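Local coordinates for protein cystathionine gamma-synthase (Xanthomonas oryzae pv. oryzae KACC 10331, PDB 6LD7) that probably makes cystathionine in the methionine biosynthesis pathway, as a PLP-dependent enzyme of the trans-sulfuration family, at residues T165-V170 with L196-D201; H109-G114 with L153-S158; T186-A191 with R302-F307; D66-A71 with G81-T86; D56-R59 with T64-L67. The protein carries 1 engineered substitution. All blocks are in the same frame, centred on the assembly; numbering follows the deposited sequence.

Contact 1 of 5, residues T165-V170 with L196-D201; sequences TDLRFV and LDFGAD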
# COMPACT_ATOMS: atom_id res chain seq x y z
N THR C 165 -6.49 -6.68 -37.91
CA THR C 165 -7.30 -5.72 -38.64
C THR C 165 -6.38 -4.63 -39.13
O THR C 165 -5.52 -4.11 -38.34
CB THR C 165 -8.34 -5.09 -37.72
OG1 THR C 165 -9.10 -6.15 -37.15
CG2 THR C 165 -9.21 -4.10 -38.43
N ASP C 166 -6.65 -4.19 -40.35
CA ASP C 166 -5.82 -3.17 -41.03
C ASP C 166 -6.29 -1.81 -40.57
O ASP C 166 -7.37 -1.33 -40.96
CB ASP C 166 -5.87 -3.43 -42.53
CG ASP C 166 -5.13 -2.41 -43.37
OD1 ASP C 166 -4.77 -1.27 -42.86
OD2 ASP C 166 -4.89 -2.80 -44.52
N LEU C 167 -5.53 -1.21 -39.68
CA LEU C 167 -5.95 0.07 -39.05
C LEU C 167 -6.19 1.12 -40.11
O LEU C 167 -7.23 1.85 -40.03
CB LEU C 167 -4.88 0.52 -38.04
CG LEU C 167 -4.77 -0.36 -36.79
CD1 LEU C 167 -3.64 0.10 -35.90
CD2 LEU C 167 -6.08 -0.33 -36.01
N ARG C 168 -5.21 1.37 -40.96
CA ARG C 168 -5.32 2.50 -41.94
C ARG C 168 -6.57 2.26 -42.81
O ARG C 168 -7.33 3.19 -43.05
CB ARG C 168 -4.07 2.62 -42.86
CG ARG C 168 -4.01 4.00 -43.50
CD ARG C 168 -2.81 4.29 -44.35
NE ARG C 168 -1.60 4.61 -43.62
CZ ARG C 168 -0.61 3.76 -43.28
NH1 ARG C 168 -0.64 2.46 -43.56
NH2 ARG C 168 0.39 4.22 -42.56
N PHE C 169 -6.77 1.06 -43.31
CA PHE C 169 -7.94 0.73 -44.17
C PHE C 169 -9.23 1.06 -43.40
O PHE C 169 -10.15 1.82 -43.90
CB PHE C 169 -7.87 -0.75 -44.61
CG PHE C 169 -9.14 -1.26 -45.26
CD1 PHE C 169 -9.58 -0.72 -46.46
CD2 PHE C 169 -9.85 -2.32 -44.72
CE1 PHE C 169 -10.78 -1.15 -47.04
CE2 PHE C 169 -11.02 -2.77 -45.29
CZ PHE C 169 -11.50 -2.17 -46.45
N VAL C 170 -9.35 0.49 -42.19
CA VAL C 170 -10.66 0.63 -41.47
C VAL C 170 -10.90 2.07 -41.10
O VAL C 170 -12.04 2.57 -41.33
CB VAL C 170 -10.76 -0.30 -40.26
CG1 VAL C 170 -12.03 -0.05 -39.46
CG2 VAL C 170 -10.72 -1.72 -40.74
N LEU C 196 -3.45 5.76 -32.77
CA LEU C 196 -3.73 7.21 -33.02
C LEU C 196 -2.82 7.68 -34.14
O LEU C 196 -3.19 8.64 -34.72
CB LEU C 196 -3.55 8.10 -31.79
CG LEU C 196 -4.34 7.70 -30.52
CD1 LEU C 196 -4.11 8.69 -29.35
CD2 LEU C 196 -5.82 7.60 -30.77
N ASP C 197 -1.70 7.02 -34.44
CA ASP C 197 -0.85 7.43 -35.57
C ASP C 197 -1.60 7.17 -36.88
O ASP C 197 -1.25 7.77 -37.82
CB ASP C 197 0.48 6.67 -35.63
CG ASP C 197 1.50 7.10 -34.58
OD1 ASP C 197 1.19 8.06 -33.90
OD2 ASP C 197 2.61 6.49 -34.48
N PHE C 198 -2.57 6.25 -36.91
CA PHE C 198 -3.35 5.87 -38.10
C PHE C 198 -4.63 6.71 -38.15
O PHE C 198 -5.47 6.42 -38.97
CB PHE C 198 -3.60 4.37 -38.05
CG PHE C 198 -2.36 3.53 -38.16
CD1 PHE C 198 -1.83 3.23 -39.39
CD2 PHE C 198 -1.70 3.06 -37.06
CE1 PHE C 198 -0.65 2.53 -39.53
CE2 PHE C 198 -0.54 2.32 -37.20
CZ PHE C 198 -0.01 2.06 -38.44
N GLY C 199 -4.84 7.65 -37.24
CA GLY C 199 -5.99 8.56 -37.29
C GLY C 199 -7.17 8.12 -36.43
O GLY C 199 -8.21 8.78 -36.44
N ALA C 200 -7.03 7.09 -35.61
CA ALA C 200 -8.12 6.71 -34.65
C ALA C 200 -8.49 7.86 -33.72
O ALA C 200 -7.59 8.61 -33.34
CB ALA C 200 -7.72 5.50 -33.83
N ASP C 201 -9.76 7.95 -33.30
CA ASP C 201 -10.21 8.99 -32.37
C ASP C 201 -9.79 8.62 -30.96
O ASP C 201 -9.37 9.53 -30.19
CB ASP C 201 -11.69 9.21 -32.53
CG ASP C 201 -12.04 9.62 -33.96
OD1 ASP C 201 -11.74 10.77 -34.29
OD2 ASP C 201 -12.58 8.75 -34.76
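F198 turns CG opposite its carbonyl carbon (chi1 -65°), which carries its ring out of the 3-10 turn toward the first turn of helix 167-176, where L167 and R168 receive it from two directions. The leucine has the same first torsion and lies at roughly a right angle to the phenylalanine side chain. Its CB sits over one ring face, 3.9 Å from CG of F198, and its branch carries the contact onward, with L167 CD1 3.7 Å from F198 CD2. The arginine approaches the CD1-CE1 side of the ring: an otherwise extended chain bends at chi3 (-78°) and delivers the head group, placing R168 NH2 3.6 Å from F198 CE1. The ring carbon lies over a guanidinium face, but the two planes stand 67° apart and the nitrogen approaches the ring obliquely, so this is tilted packing rather than a stack. L167 thus covers one face with buried carbon, while the exposed guanidinium meets the ring aslant at CE1 and CD1. D166 is the N-cap of the helix, and F169 N gives an almost straight bond of 3.1 Å to D166 OD1, entering from well above the carboxylate plane. Beyond the pair, Q303 of helix 297-303 packs on F198 and bonds both L167 N and T165 O. L167 also rests on I154 of strand 151-155, while A200 lies beside T181 and V183 of strand 180-184, so the contact joins helix 167-176 to the loop leading into strand 202-206 of the large sheet.

Contact 2 of 5, residues H109-G114 with L153-S158; sequences HDAYGG and LIETPS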
# COMPACT_ATOMS: atom_id res chain seq x y z
N HIS C 109 -16.82 -9.19 -34.99
CA HIS C 109 -17.41 -10.51 -34.74
C HIS C 109 -16.63 -11.22 -33.64
O HIS C 109 -17.20 -11.94 -32.89
CB HIS C 109 -17.53 -11.20 -36.11
CG HIS C 109 -16.24 -11.75 -36.63
ND1 HIS C 109 -15.09 -10.95 -36.92
CD2 HIS C 109 -15.83 -13.03 -36.79
CE1 HIS C 109 -14.09 -11.73 -37.26
NE2 HIS C 109 -14.51 -13.00 -37.16
N ASP C 110 -15.33 -11.05 -33.50
CA ASP C 110 -14.55 -11.88 -32.55
C ASP C 110 -14.06 -11.00 -31.37
O ASP C 110 -13.04 -11.29 -30.79
CB ASP C 110 -13.41 -12.55 -33.33
CG ASP C 110 -12.46 -11.59 -34.06
OD1 ASP C 110 -12.71 -10.39 -34.03
OD2 ASP C 110 -11.44 -12.09 -34.67
N ALA C 111 -14.67 -9.85 -31.10
CA ALA C 111 -14.22 -8.98 -29.98
C ALA C 111 -14.24 -9.76 -28.63
O ALA C 111 -15.03 -10.67 -28.49
CB ALA C 111 -15.11 -7.75 -29.88
N TYR C 112 -13.48 -9.30 -27.67
CA TYR C 112 -13.48 -9.72 -26.26
C TYR C 112 -14.92 -10.00 -25.74
O TYR C 112 -15.83 -9.14 -25.92
CB TYR C 112 -12.74 -8.64 -25.44
CG TYR C 112 -12.71 -9.01 -23.98
CD1 TYR C 112 -12.24 -10.28 -23.58
CD2 TYR C 112 -13.25 -8.16 -23.02
CE1 TYR C 112 -12.25 -10.63 -22.22
CE2 TYR C 112 -13.25 -8.48 -21.68
CZ TYR C 112 -12.77 -9.73 -21.27
OH TYR C 112 -12.87 -10.04 -19.95
N GLY C 113 -15.15 -11.20 -25.18
CA GLY C 113 -16.42 -11.67 -24.59
C GLY C 113 -16.99 -10.65 -23.56
O GLY C 113 -18.23 -10.45 -23.58
N GLY C 114 -16.16 -9.98 -22.72
CA GLY C 114 -16.69 -8.98 -21.75
C GLY C 114 -17.22 -7.77 -22.51
O GLY C 114 -18.29 -7.20 -22.16
N LEU C 153 -15.60 0.01 -33.37
CA LEU C 153 -14.62 -0.57 -32.45
C LEU C 153 -13.72 -1.50 -33.28
O LEU C 153 -14.25 -2.42 -33.98
CB LEU C 153 -15.31 -1.32 -31.30
CG LEU C 153 -14.41 -2.28 -30.49
CD1 LEU C 153 -13.45 -1.49 -29.66
CD2 LEU C 153 -15.23 -3.18 -29.56
N ILE C 154 -12.41 -1.36 -33.08
CA ILE C 154 -11.41 -2.29 -33.61
C ILE C 154 -10.66 -2.95 -32.48
O ILE C 154 -10.18 -2.23 -31.60
CB ILE C 154 -10.45 -1.54 -34.51
CG1 ILE C 154 -11.17 -0.78 -35.59
CG2 ILE C 154 -9.40 -2.46 -35.04
CD1 ILE C 154 -10.28 0.14 -36.29
N GLU C 155 -10.48 -4.25 -32.54
CA GLU C 155 -9.65 -4.95 -31.54
C GLU C 155 -8.63 -5.78 -32.31
O GLU C 155 -8.97 -6.85 -32.97
CB GLU C 155 -10.50 -5.79 -30.60
CG GLU C 155 -9.73 -6.48 -29.49
CD GLU C 155 -10.60 -7.41 -28.66
OE1 GLU C 155 -10.01 -8.49 -28.24
OE2 GLU C 155 -11.88 -7.05 -28.46
N THR C 156 -7.40 -5.28 -32.35
CA THR C 156 -6.36 -6.00 -33.12
C THR C 156 -5.08 -6.07 -32.34
O THR C 156 -4.56 -5.02 -31.95
CB THR C 156 -5.63 -5.29 -34.27
OG1 THR C 156 -5.83 -3.91 -34.62
CG2 THR C 156 -5.34 -6.22 -35.38
N PRO C 157 -4.36 -7.20 -32.35
CA PRO C 157 -4.85 -8.50 -32.80
C PRO C 157 -6.02 -9.02 -31.98
O PRO C 157 -6.16 -8.62 -30.82
CB PRO C 157 -3.66 -9.45 -32.50
CG PRO C 157 -2.48 -8.56 -32.44
CD PRO C 157 -3.03 -7.32 -31.78
N SER C 158 -6.77 -9.95 -32.55
CA SER C 158 -7.97 -10.54 -31.92
C SER C 158 -7.51 -11.68 -31.01
O SER C 158 -6.39 -12.18 -31.15
CB SER C 158 -8.98 -10.97 -33.03
OG SER C 158 -8.65 -12.29 -33.50
O HOH W 1 -10.67 -10.53 -29.68
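E155 and the backbone of Y112 form the main polar link between strand 151-155 and the start of helix 113-124. Among the direct hydrogen bonds, Y112 N meets E155 OE2 at 2.9 Å with an N-H...O angle of 170°, on the syn side and close to the carboxylate plane. The glutamate reaches it because its chain is extended, with CG anti to N (chi1 -177°). A second, weak link is unsettled: S158 OG lies 3.0 Å from D110 OD2, but the serine oxygen also accepts from R163 N and its proton has another acceptor within reach. Water forms the third kind of link, lying 2.6 Å from E155 OE1 and 2.7 Å from D110 O. Packing is slight: A111 CB and Y112 CB sit 3.6 and 3.5 Å from E155 OE2, lining the bonded oxygen with carbon. At the far end of its side chain, Y112 OH bonds R59 of the second subunit, an arginine that also reaches a lysine-bound PLP across the interface. The two oxygens of one buried carboxylate are thus divided between a main-chain N-H and a water, an arrangement that would help to fix the rotation of the carboxylate and hold the loop before Y112 to the strand.

Contact 3 of 5, residues T186-A191 with R302-F307; sequences TFLSPA and RQQKGF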
# COMPACT_ATOMS: atom_id res chain seq x y z
N THR C 186 -5.11 -3.40 -26.04
CA THR C 186 -4.71 -4.13 -24.85
C THR C 186 -3.63 -5.14 -25.18
O THR C 186 -2.66 -5.15 -24.44
CB THR C 186 -5.89 -4.85 -24.19
OG1 THR C 186 -6.80 -3.86 -23.75
CG2 THR C 186 -5.44 -5.70 -23.02
N PHE C 187 -3.79 -5.90 -26.28
CA PHE C 187 -2.95 -7.08 -26.58
C PHE C 187 -1.52 -6.64 -26.85
O PHE C 187 -0.61 -7.37 -26.55
CB PHE C 187 -3.46 -7.88 -27.76
CG PHE C 187 -4.02 -9.23 -27.44
CD1 PHE C 187 -4.88 -9.41 -26.36
CD2 PHE C 187 -3.73 -10.32 -28.26
CE1 PHE C 187 -5.41 -10.67 -26.08
CE2 PHE C 187 -4.27 -11.57 -27.98
CZ PHE C 187 -5.10 -11.75 -26.89
N LEU C 188 -1.30 -5.50 -27.44
CA LEU C 188 0.11 -5.15 -27.83
C LEU C 188 0.69 -4.01 -26.96
O LEU C 188 1.94 -3.81 -26.96
CB LEU C 188 0.15 -4.67 -29.30
CG LEU C 188 -0.10 -5.77 -30.32
CD1 LEU C 188 -0.18 -5.18 -31.74
CD2 LEU C 188 1.05 -6.75 -30.23
N SER C 189 -0.15 -3.19 -26.34
CA SER C 189 0.27 -2.02 -25.54
C SER C 189 0.75 -0.95 -26.48
O SER C 189 1.12 -1.20 -27.62
CB SER C 189 1.36 -2.37 -24.51
OG SER C 189 2.70 -2.21 -25.03
N PRO C 190 0.95 0.25 -25.94
CA PRO C 190 1.42 1.37 -26.72
C PRO C 190 2.85 1.21 -27.19
O PRO C 190 3.24 1.89 -28.14
CB PRO C 190 1.35 2.55 -25.78
CG PRO C 190 0.44 2.09 -24.64
CD PRO C 190 0.66 0.61 -24.52
N ALA C 191 3.64 0.36 -26.56
CA ALA C 191 5.03 0.20 -27.01
C ALA C 191 5.05 -0.51 -28.37
O ALA C 191 6.07 -0.46 -29.00
CB ALA C 191 5.78 -0.64 -26.00
N ARG C 302 4.01 -4.35 -40.68
CA ARG C 302 3.99 -2.88 -40.97
C ARG C 302 3.26 -2.09 -39.90
O ARG C 302 3.70 -1.03 -39.69
CB ARG C 302 3.35 -2.54 -42.34
CG ARG C 302 4.27 -3.04 -43.46
CD ARG C 302 5.51 -2.19 -43.80
NE ARG C 302 5.01 -1.04 -44.59
CZ ARG C 302 4.53 -1.09 -45.85
NH1 ARG C 302 4.03 0.00 -46.42
NH2 ARG C 302 4.56 -2.21 -46.56
N GLN C 303 2.12 -2.52 -39.34
CA GLN C 303 1.43 -1.58 -38.46
C GLN C 303 1.83 -1.75 -36.98
O GLN C 303 1.40 -0.94 -36.21
CB GLN C 303 -0.06 -1.65 -38.68
CG GLN C 303 -0.75 -2.78 -38.03
CD GLN C 303 -2.26 -2.78 -38.26
OE1 GLN C 303 -2.80 -2.13 -39.13
NE2 GLN C 303 -2.90 -3.72 -37.61
N GLN C 304 2.61 -2.76 -36.62
CA GLN C 304 3.03 -3.13 -35.26
C GLN C 304 4.57 -2.97 -35.18
O GLN C 304 5.20 -3.20 -36.20
CB GLN C 304 2.64 -4.58 -34.86
CG GLN C 304 1.17 -4.93 -35.05
CD GLN C 304 0.83 -6.37 -34.75
OE1 GLN C 304 -0.31 -6.77 -35.04
NE2 GLN C 304 1.76 -7.18 -34.19
N LYS C 305 5.15 -2.63 -34.02
CA LYS C 305 6.62 -2.58 -33.86
C LYS C 305 7.12 -3.93 -33.37
O LYS C 305 8.31 -4.04 -33.21
CB LYS C 305 7.03 -1.46 -32.92
CG LYS C 305 6.44 -0.12 -33.37
CD LYS C 305 6.42 1.01 -32.34
CE LYS C 305 7.60 1.94 -32.52
NZ LYS C 305 7.30 3.26 -31.93
N GLY C 306 6.26 -4.93 -33.15
CA GLY C 306 6.78 -6.29 -32.91
C GLY C 306 5.61 -7.21 -32.98
O GLY C 306 4.47 -6.67 -33.08
N PHE C 307 5.80 -8.51 -32.90
CA PHE C 307 4.65 -9.44 -33.09
C PHE C 307 4.03 -9.80 -31.74
O PHE C 307 3.07 -10.55 -31.73
CB PHE C 307 5.21 -10.64 -33.85
CG PHE C 307 5.67 -10.29 -35.23
CD1 PHE C 307 4.72 -9.85 -36.16
CD2 PHE C 307 6.99 -10.44 -35.62
CE1 PHE C 307 5.09 -9.58 -37.46
CE2 PHE C 307 7.36 -10.15 -36.93
CZ PHE C 307 6.41 -9.69 -37.83
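L188 and Q304 meet where a loop of the PLP-binding domain, built around an ST turn at S189, faces the chain leaving helix 297-303. Q304 is the residue to follow. From CB its CG swings opposite the carbonyl carbon (chi1 -53°), and the chain then runs extended. Contact begins at Q304 CG, 3.6 Å from L188 CD1, and tightens one bond further on, where Q304 CD is 3.4 Å from the same methyl. At the tip, OE1 and NE2 are both 3.7 Å from L188 CD1, so the methyl stands over the amide face nearly above its central carbon, the two side chains crossing at about a right angle. The flat group is held in that orientation by its other function: NE2 donates to G306 O within its own segment at 3.0 Å, the acceptor lying almost in the amide plane. A polar end thereby offers a broad face to the buried leucine while its N-H is used along its edge. Further out, the exposed K305 lays CD 3.7 Å from A191 O, and K305 pairs through its backbone with L192. P157 packs against L188, and helix 259-277 covers S189 and A191. In the turn itself S189 OG is used twice: it accepts from A191 N at 3.1 Å and donates to L188 O at 2.6 Å, in the carbonyl plane and on a lone pair.

Contact 4 of 5, residues D66-A71 with G81-T86; sequences DLLGEA and GVITST
G69 and G81 bring helix 66-71 and strand 81-84 together with no beta carbon between them, and their CA atoms approach to 4.2 Å. Here the packing is backbone on backbone: G69 O lies 3.7 Å from G81 CA. I83 completes the tight part. Its CG1, turned opposite the carbonyl carbon (chi1 -58°), settles 3.7 Å from G69 N, while I83 CD1 touches L68 CG at 3.7 Å. The leucine and isoleucine side chains cross at about a right angle, and L68 CD2 lies beside both CG1 and CD1 of the isoleucine. The short segments run at 127° to each other, their axes 6.7 Å apart at closest. In the fold-type I architecture of PLP enzymes this is a helix laid over the large central sheet: strand 80-84 is the outermost counted strand within the chain, bonded to V222 and G220 on one side, with I83 and S85 also bonding G244 and L242, and has V82 turned to the helices on the opposite side. L68 in turn packs on T252 and L253 of helix 246-256. The contact is looser around D66, a partly exposed residue whose CB points away from the strand. There a water bridges the gap, donating to D66 OD1 at 2.8 Å and, over a longer 3.1 Å, to G81 O. D66 OD2 is held separately by Y55 OH.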
# COMPACT_ATOMS: atom_id res chain seq x y z
N ASP C 66 -3.46 11.15 -12.61
CA ASP C 66 -3.18 12.02 -13.75
C ASP C 66 -1.75 11.77 -14.26
O ASP C 66 -1.56 11.88 -15.43
CB ASP C 66 -3.35 13.49 -13.41
CG ASP C 66 -4.81 13.89 -13.41
OD1 ASP C 66 -5.64 13.07 -13.82
OD2 ASP C 66 -5.10 14.93 -12.87
N LEU C 67 -0.79 11.45 -13.43
CA LEU C 67 0.54 11.11 -13.97
C LEU C 67 0.41 9.91 -14.88
O LEU C 67 1.13 9.86 -15.77
CB LEU C 67 1.44 10.69 -12.84
CG LEU C 67 2.47 11.68 -12.38
CD1 LEU C 67 3.18 11.05 -11.18
CD2 LEU C 67 3.42 11.99 -13.52
N LEU C 68 -0.35 8.90 -14.48
CA LEU C 68 -0.49 7.71 -15.30
C LEU C 68 -1.22 8.09 -16.60
O LEU C 68 -0.86 7.63 -17.68
CB LEU C 68 -1.17 6.59 -14.52
CG LEU C 68 -1.46 5.35 -15.32
CD1 LEU C 68 -0.16 4.69 -15.77
CD2 LEU C 68 -2.25 4.34 -14.49
N GLY C 69 -2.30 8.85 -16.46
CA GLY C 69 -3.00 9.42 -17.62
C GLY C 69 -2.09 10.09 -18.62
O GLY C 69 -2.16 9.76 -19.83
N GLU C 70 -1.26 10.99 -18.13
CA GLU C 70 -0.33 11.73 -18.96
C GLU C 70 0.71 10.79 -19.54
O GLU C 70 1.02 10.93 -20.73
CB GLU C 70 0.46 12.76 -18.18
CG GLU C 70 -0.24 14.06 -18.01
CD GLU C 70 0.48 14.87 -16.89
OE1 GLU C 70 1.76 14.65 -16.67
OE2 GLU C 70 -0.24 15.62 -16.17
N ALA C 71 1.27 9.85 -18.77
CA ALA C 71 2.28 8.92 -19.35
C ALA C 71 1.60 8.09 -20.47
O ALA C 71 2.21 7.96 -21.54
CB ALA C 71 2.86 7.99 -18.35
N GLY C 81 -5.28 11.36 -21.17
CA GLY C 81 -5.72 10.02 -20.76
C GLY C 81 -6.63 10.08 -19.56
O GLY C 81 -6.42 10.92 -18.70
N VAL C 82 -7.62 9.19 -19.52
CA VAL C 82 -8.48 8.98 -18.35
C VAL C 82 -8.20 7.57 -17.87
O VAL C 82 -8.19 6.68 -18.70
CB VAL C 82 -9.95 9.18 -18.71
CG1 VAL C 82 -10.87 8.97 -17.56
CG2 VAL C 82 -10.15 10.58 -19.19
N ILE C 83 -8.06 7.40 -16.56
CA ILE C 83 -7.77 6.10 -15.92
C ILE C 83 -9.04 5.61 -15.20
O ILE C 83 -9.55 6.31 -14.29
CB ILE C 83 -6.56 6.27 -14.97
CG1 ILE C 83 -5.28 6.78 -15.67
CG2 ILE C 83 -6.27 4.95 -14.27
CD1 ILE C 83 -4.80 5.98 -16.85
N THR C 84 -9.45 4.38 -15.48
CA THR C 84 -10.69 3.78 -14.95
C THR C 84 -10.33 2.68 -13.98
O THR C 84 -9.19 2.11 -14.01
CB THR C 84 -11.58 3.35 -16.14
OG1 THR C 84 -10.90 2.37 -16.93
CG2 THR C 84 -11.95 4.53 -17.01
N SER C 85 -11.31 2.29 -13.21
CA SER C 85 -11.13 1.21 -12.22
C SER C 85 -10.99 -0.16 -12.89
O SER C 85 -10.36 -0.99 -12.24
CB SER C 85 -12.28 1.23 -11.22
OG SER C 85 -13.45 0.97 -11.97
N THR C 86 -11.46 -0.35 -14.12
CA THR C 86 -11.21 -1.58 -14.90
C THR C 86 -11.16 -1.28 -16.38
O THR C 86 -11.64 -0.17 -16.85
CB THR C 86 -12.35 -2.58 -14.63
OG1 THR C 86 -13.59 -2.14 -15.16
CG2 THR C 86 -12.56 -2.82 -13.14
O HOH W 2 -5.97 10.98 -15.68

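Contact 5 of 5, residues D56-R59 with T64-L67; sequences DYTR and TRDL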
# COMPACT_ATOMS: atom_id res chain seq x y z
N ASP C 56 -9.55 19.31 -6.23
CA ASP C 56 -10.52 19.50 -5.11
C ASP C 56 -11.00 18.12 -4.58
O ASP C 56 -11.24 17.98 -3.38
CB ASP C 56 -11.65 20.47 -5.50
CG ASP C 56 -12.56 19.86 -6.55
OD1 ASP C 56 -12.05 19.33 -7.54
OD2 ASP C 56 -13.76 19.79 -6.30
N TYR C 57 -11.18 17.12 -5.44
CA TYR C 57 -11.84 15.84 -5.02
C TYR C 57 -11.37 14.68 -5.90
O TYR C 57 -11.59 14.86 -7.17
CB TYR C 57 -13.38 16.00 -5.12
CG TYR C 57 -14.14 14.93 -4.40
CD1 TYR C 57 -14.04 14.76 -3.01
CD2 TYR C 57 -14.91 14.04 -5.13
CE1 TYR C 57 -14.74 13.75 -2.35
CE2 TYR C 57 -15.57 12.99 -4.49
CZ TYR C 57 -15.51 12.86 -3.10
OH TYR C 57 -16.26 11.87 -2.53
N THR C 58 -10.88 13.55 -5.32
CA THR C 58 -10.23 12.50 -6.12
C THR C 58 -11.16 11.84 -7.15
O THR C 58 -10.59 11.55 -8.19
CB THR C 58 -9.21 11.50 -5.52
OG1 THR C 58 -9.36 10.05 -5.42
CG2 THR C 58 -8.35 12.21 -4.57
N ARG C 59 -12.49 11.79 -6.99
CA ARG C 59 -13.36 11.09 -7.96
C ARG C 59 -13.16 11.84 -9.29
O ARG C 59 -13.15 11.23 -10.36
CB ARG C 59 -14.85 11.04 -7.59
CG ARG C 59 -15.71 10.76 -8.83
CD ARG C 59 -17.11 10.35 -8.58
NE ARG C 59 -17.70 10.95 -7.38
CZ ARG C 59 -18.17 12.21 -7.32
NH1 ARG C 59 -18.05 12.98 -8.38
NH2 ARG C 59 -18.77 12.70 -6.21
N THR C 64 -1.81 11.59 -8.67
CA THR C 64 -1.16 10.26 -8.91
C THR C 64 -1.81 9.59 -10.13
O THR C 64 -1.10 9.05 -11.02
CB THR C 64 -1.25 9.39 -7.66
OG1 THR C 64 -0.54 10.12 -6.64
CG2 THR C 64 -0.71 8.01 -7.96
N ARG C 65 -3.14 9.64 -10.20
CA ARG C 65 -3.90 9.07 -11.33
C ARG C 65 -3.54 9.82 -12.65
O ARG C 65 -3.34 9.18 -13.66
CB ARG C 65 -5.39 9.07 -11.02
CG ARG C 65 -6.18 8.29 -12.05
CD ARG C 65 -7.58 7.90 -11.61
NE ARG C 65 -8.28 9.07 -11.49
CZ ARG C 65 -8.93 9.51 -10.39
NH1 ARG C 65 -9.21 8.80 -9.31
NH2 ARG C 65 -9.41 10.72 -10.49
N ASP C 66 -3.46 11.15 -12.61
CA ASP C 66 -3.18 12.02 -13.75
C ASP C 66 -1.75 11.77 -14.26
O ASP C 66 -1.56 11.88 -15.43
CB ASP C 66 -3.35 13.49 -13.41
CG ASP C 66 -4.81 13.89 -13.41
OD1 ASP C 66 -5.64 13.07 -13.82
OD2 ASP C 66 -5.10 14.93 -12.87
N LEU C 67 -0.79 11.45 -13.43
CA LEU C 67 0.54 11.11 -13.97
C LEU C 67 0.41 9.91 -14.88
O LEU C 67 1.13 9.86 -15.77
CB LEU C 67 1.44 10.69 -12.84
CG LEU C 67 2.47 11.68 -12.38
CD1 LEU C 67 3.18 11.05 -11.18
CD2 LEU C 67 3.42 11.99 -13.52
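R65 reaches from the first turns of helix 63-76 to the carbonyl of T58, tying the helix to the loop that, in this PLP-enzyme fold, supplies residues to a neighbouring subunit's active site. The helical segment opens with T64, its OG1 bonded to V39 N. R65 comes next and carries the contact: CG stands anti to N (chi1 -170°), the chain bends at chi3, and the guanidinium arrives with its edge toward T58. NH2 gives the principal bond, 2.7 Å to T58 O with an N-H...O angle of 167°, nearly along the C=O axis and with the oxygen in the guanidinium plane. NH1 adds a weak 3.3 Å bond to that same T58 O, and also serves G244 O. One carbonyl is thus met by two nitrogens of one head group, which probably restrains the turn of the guanidinium, although the second bond is weak. Further along the helix, L67 packs on L253 of helix 246-256. The residues on either side of T58 in the chain face the second subunit: Y57 OH and R59 NE bond its lysine-bound PLP. Within the loop, Y57 CE2 sits 3.5 Å above the plane of the R59 guanidinium, offset toward its rim.

Overall arrangement
Contacts 2, 4 and 5 are buried, whereas contacts 1 and 3 each run from a buried leucine to an exposed arginine or lysine. Contacts 4 and 5 both use helix 63-76, sharing D66 and L67, and both border the second subunit; I83 packs on R65 between them. Contacts 1, 2 and 3 form a second cluster: T156 and I154 lie against 165-170, Q303 bonds the start of that segment, and P157 meets L188. Polar links dominate in contacts 2 and 5, where loops are tied to a strand or helix. Apolar and backbone packing prevails in contacts 1, 3 and 4, where a helix start meets a turn, two loops meet, or a helix lies on a strand, contact 4 adding a water bridge.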